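Local coordinates for hypothetical protein PurS (Thermus thermophilus, PDB 2DGB) that is a small, uncharacterised PurS-family protein that pairs with a second copy of itself, at residues Ala6-Glu11 / Glu73-Glu78. Sequence-based numbering, arbitrary orientation.
Sequences ATLLIE and EVYALE
Leu9 and Ala76 face each other as an antiparallel hydrogen-bonded pair, a compact example of how one ladder can serve two unlike faces: an apolar one under a helix, and one exposed at Val74 and Ala76 but covered by the second subunit at Leu9. The bond from Leu9 N to Ala76 O (2.9 Å) is almost straight, 177° at the hydrogen, whereas the return bond from Ala76 N to Leu9 O is bent to 144°. Glu11 and Val74 are also joined by two bonds, more evenly matched, and Glu78 N reaches Thr7 O to extend the ladder at its other end.

Apolar side chains interlock on the face carrying Leu8, Ile10, Tyr75 and Leu77. With CG anti to the backbone N (chi1 -177°), Leu77 sends CD1 back over the neighbouring strand, 3.8 Å from Ala6 CB and 4.2 Å from Leu8 CG. Leu8 CD2 approaches the Tyr75 ring obliquely at CD1, 4.2 Å away, while the Ile10 methyl CG2 lies against the whole Glu73 carboxylate, about equally near CD and both oxygens; its OE1 is hydrogen-bonded to Asn69 N.

The face of Leu9, Glu11, Val74 and Ala76 is looser on the 73-78 side, where Val74 and Ala76 are exposed. There the bent chain of Glu78 brings OE1 to 3.6 Å from Leu9 CD1, while its OE2 lies close to the like-charged Glu78 OE2 of the second subunit, and Leu9 packs on Leu9 of that subunit.

Strand 3-12 is the middle of the three-stranded antiparallel sheet, flanked by 37-49 and 73-83, the outermost strands within this chain; helix 53-67 lies against the face of Ile10, Tyr75 and Leu77.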
ATOM      1  N   ALA A   6       8.039  -9.177  -0.713  1.00 18.42           N
ATOM      2  CA  ALA A   6       7.303  -8.531  -1.784  1.00 17.96           C
ATOM      3  C   ALA A   6       6.379  -7.477  -1.201  1.00 17.07           C
ATOM      4  O   ALA A   6       5.748  -7.698  -0.165  1.00 16.96           O
ATOM      5  CB  ALA A   6       6.492  -9.568  -2.554  1.00 16.97           C
ATOM      6  N   THR A   7       6.334  -6.320  -1.852  1.00 14.71           N
ATOM      7  CA  THR A   7       5.453  -5.239  -1.432  1.00 16.07           C
ATOM      8  C   THR A   7       4.312  -5.228  -2.447  1.00 16.97           C
ATOM      9  O   THR A   7       4.468  -4.747  -3.575  1.00 17.96           O
ATOM     10  CB  THR A   7       6.161  -3.874  -1.454  1.00 13.10           C
ATOM     11  OG1 THR A   7       7.277  -3.901  -0.557  1.00 15.63           O
ATOM     12  CG2 THR A   7       5.198  -2.772  -1.004  1.00 14.20           C
ATOM     13  N   LEU A   8       3.174  -5.782  -2.043  1.00 16.45           N
ATOM     14  CA  LEU A   8       2.003  -5.867  -2.906  1.00 16.06           C
ATOM     15  C   LEU A   8       0.919  -4.868  -2.549  1.00 16.30           C
ATOM     16  O   LEU A   8       0.467  -4.804  -1.405  1.00 16.65           O
ATOM     17  CB  LEU A   8       1.397  -7.271  -2.845  1.00 17.27           C
ATOM     18  CG  LEU A   8       1.995  -8.391  -3.696  1.00 19.33           C
ATOM     19  CD1 LEU A   8       1.632  -9.734  -3.088  1.00 19.69           C
ATOM     20  CD2 LEU A   8       1.479  -8.291  -5.125  1.00 18.38           C
ATOM     21  N   LEU A   9       0.494  -4.098  -3.541  1.00 15.72           N
ATOM     22  CA  LEU A   9      -0.571  -3.133  -3.335  1.00 16.37           C
ATOM     23  C   LEU A   9      -1.844  -3.757  -3.906  1.00 17.51           C
ATOM     24  O   LEU A   9      -1.828  -4.309  -5.005  1.00 16.87           O
ATOM     25  CB  LEU A   9      -0.265  -1.831  -4.074  1.00 16.23           C
ATOM     26  CG  LEU A   9       1.032  -1.110  -3.711  1.00 17.36           C
ATOM     27  CD1 LEU A   9       1.120   0.179  -4.512  1.00 15.92           C
ATOM     28  CD2 LEU A   9       1.067  -0.813  -2.213  1.00 15.65           C
ATOM     29  N   ILE A  10      -2.934  -3.696  -3.147  1.00 15.02           N
ATOM     30  CA  ILE A  10      -4.209  -4.228  -3.612  1.00 14.93           C
ATOM     31  C   ILE A  10      -5.191  -3.074  -3.498  1.00 15.04           C
ATOM     32  O   ILE A  10      -5.562  -2.649  -2.400  1.00 12.26           O
ATOM     33  CB  ILE A  10      -4.659  -5.444  -2.761  1.00 15.76           C
ATOM     34  CG1 ILE A  10      -3.647  -6.591  -2.936  1.00 15.76           C
ATOM     35  CG2 ILE A  10      -6.038  -5.900  -3.194  1.00 15.11           C
ATOM     36  CD1 ILE A  10      -3.945  -7.837  -2.106  1.00 16.66           C
ATOM     37  N   GLU A  11      -5.593  -2.546  -4.645  1.00 14.49           N
ATOM     38  CA  GLU A  11      -6.486  -1.406  -4.651  1.00 15.11           C
ATOM     39  C   GLU A  11      -7.741  -1.680  -5.467  1.00 15.50           C
ATOM     40  O   GLU A  11      -7.794  -2.621  -6.259  1.00 14.33           O
ATOM     41  CB  GLU A  11      -5.739  -0.189  -5.209  1.00 15.82           C
ATOM     42  CG  GLU A  11      -4.292  -0.088  -4.710  1.00 17.26           C
ATOM     43  CD  GLU A  11      -3.568   1.164  -5.189  1.00 18.55           C
ATOM     44  OE1 GLU A  11      -3.811   1.605  -6.329  1.00 15.26           O
ATOM     45  OE2 GLU A  11      -2.743   1.701  -4.423  1.00 19.78           O
ATOM     46  N   GLU A  73     -10.915  -5.456  -7.721  1.00 19.13           N
ATOM     47  CA  GLU A  73      -9.612  -4.948  -7.330  1.00 18.84           C
ATOM     48  C   GLU A  73      -8.553  -5.305  -8.357  1.00 18.80           C
ATOM     49  O   GLU A  73      -8.771  -6.132  -9.239  1.00 16.90           O
ATOM     50  CB  GLU A  73      -9.184  -5.539  -5.985  1.00 19.03           C
ATOM     51  CG  GLU A  73     -10.105  -5.249  -4.823  1.00 18.65           C
ATOM     52  CD  GLU A  73      -9.637  -5.922  -3.554  1.00 17.13           C
ATOM     53  OE1 GLU A  73      -9.425  -7.150  -3.575  1.00 15.73           O
ATOM     54  OE2 GLU A  73      -9.475  -5.227  -2.538  1.00 15.31           O
ATOM     55  N   VAL A  74      -7.402  -4.665  -8.215  1.00 18.25           N
ATOM     56  CA  VAL A  74      -6.251  -4.907  -9.066  1.00 18.49           C
ATOM     57  C   VAL A  74      -5.067  -4.930  -8.109  1.00 20.13           C
ATOM     58  O   VAL A  74      -5.077  -4.235  -7.088  1.00 19.04           O
ATOM     59  CB  VAL A  74      -6.039  -3.774 -10.095  1.00 19.54           C
ATOM     60  CG1 VAL A  74      -7.188  -3.757 -11.102  1.00 21.04           C
ATOM     61  CG2 VAL A  74      -5.933  -2.441  -9.383  1.00 18.03           C
ATOM     62  N   TYR A  75      -4.062  -5.740  -8.411  1.00 19.76           N
ATOM     63  CA  TYR A  75      -2.891  -5.796  -7.549  1.00 21.70           C
ATOM     64  C   TYR A  75      -1.704  -5.285  -8.333  1.00 20.85           C
ATOM     65  O   TYR A  75      -1.722  -5.264  -9.564  1.00 18.14           O
ATOM     66  CB  TYR A  75      -2.626  -7.232  -7.071  1.00 22.40           C
ATOM     67  CG  TYR A  75      -2.263  -8.210  -8.171  1.00 24.30           C
ATOM     68  CD1 TYR A  75      -0.939  -8.383  -8.583  1.00 26.51           C
ATOM     69  CD2 TYR A  75      -3.248  -8.966  -8.800  1.00 26.27           C
ATOM     70  CE1 TYR A  75      -0.609  -9.292  -9.598  1.00 26.97           C
ATOM     71  CE2 TYR A  75      -2.932  -9.872  -9.811  1.00 28.73           C
ATOM     72  CZ  TYR A  75      -1.618 -10.034 -10.204  1.00 28.94           C
ATOM     73  OH  TYR A  75      -1.329 -10.958 -11.191  1.00 29.95           O
ATOM     74  N   ALA A  76      -0.675  -4.865  -7.614  1.00 20.59           N
ATOM     75  CA  ALA A  76       0.532  -4.369  -8.249  1.00 20.02           C
ATOM     76  C   ALA A  76       1.725  -4.719  -7.374  1.00 20.00           C
ATOM     77  O   ALA A  76       1.717  -4.443  -6.170  1.00 17.87           O
ATOM     78  CB  ALA A  76       0.441  -2.859  -8.432  1.00 20.77           C
ATOM     79  N   LEU A  77       2.735  -5.347  -7.967  1.00 18.38           N
ATOM     80  CA  LEU A  77       3.937  -5.695  -7.220  1.00 19.73           C
ATOM     81  C   LEU A  77       4.784  -4.428  -7.210  1.00 19.92           C
ATOM     82  O   LEU A  77       5.495  -4.138  -8.173  1.00 19.57           O
ATOM     83  CB  LEU A  77       4.688  -6.841  -7.910  1.00 21.16           C
ATOM     84  CG  LEU A  77       5.943  -7.367  -7.201  1.00 22.23           C
ATOM     85  CD1 LEU A  77       5.636  -7.678  -5.734  1.00 17.96           C
ATOM     86  CD2 LEU A  77       6.447  -8.607  -7.925  1.00 20.87           C
ATOM     87  N   GLU A  78       4.680  -3.668  -6.124  1.00 17.89           N
ATOM     88  CA  GLU A  78       5.395  -2.408  -5.982  1.00 19.67           C
ATOM     89  C   GLU A  78       6.909  -2.563  -5.823  1.00 20.43           C
ATOM     90  O   GLU A  78       7.675  -1.719  -6.289  1.00 17.43           O
ATOM     91  CB  GLU A  78       4.822  -1.637  -4.795  1.00 21.07           C
ATOM     92  CG  GLU A  78       5.402  -0.250  -4.588  1.00 28.14           C
ATOM     93  CD  GLU A  78       5.124   0.683  -5.752  1.00 33.66           C
ATOM     94  OE1 GLU A  78       4.102   0.482  -6.446  1.00 37.03           O
ATOM     95  OE2 GLU A  78       5.918   1.627  -5.961  1.00 35.63           O
TER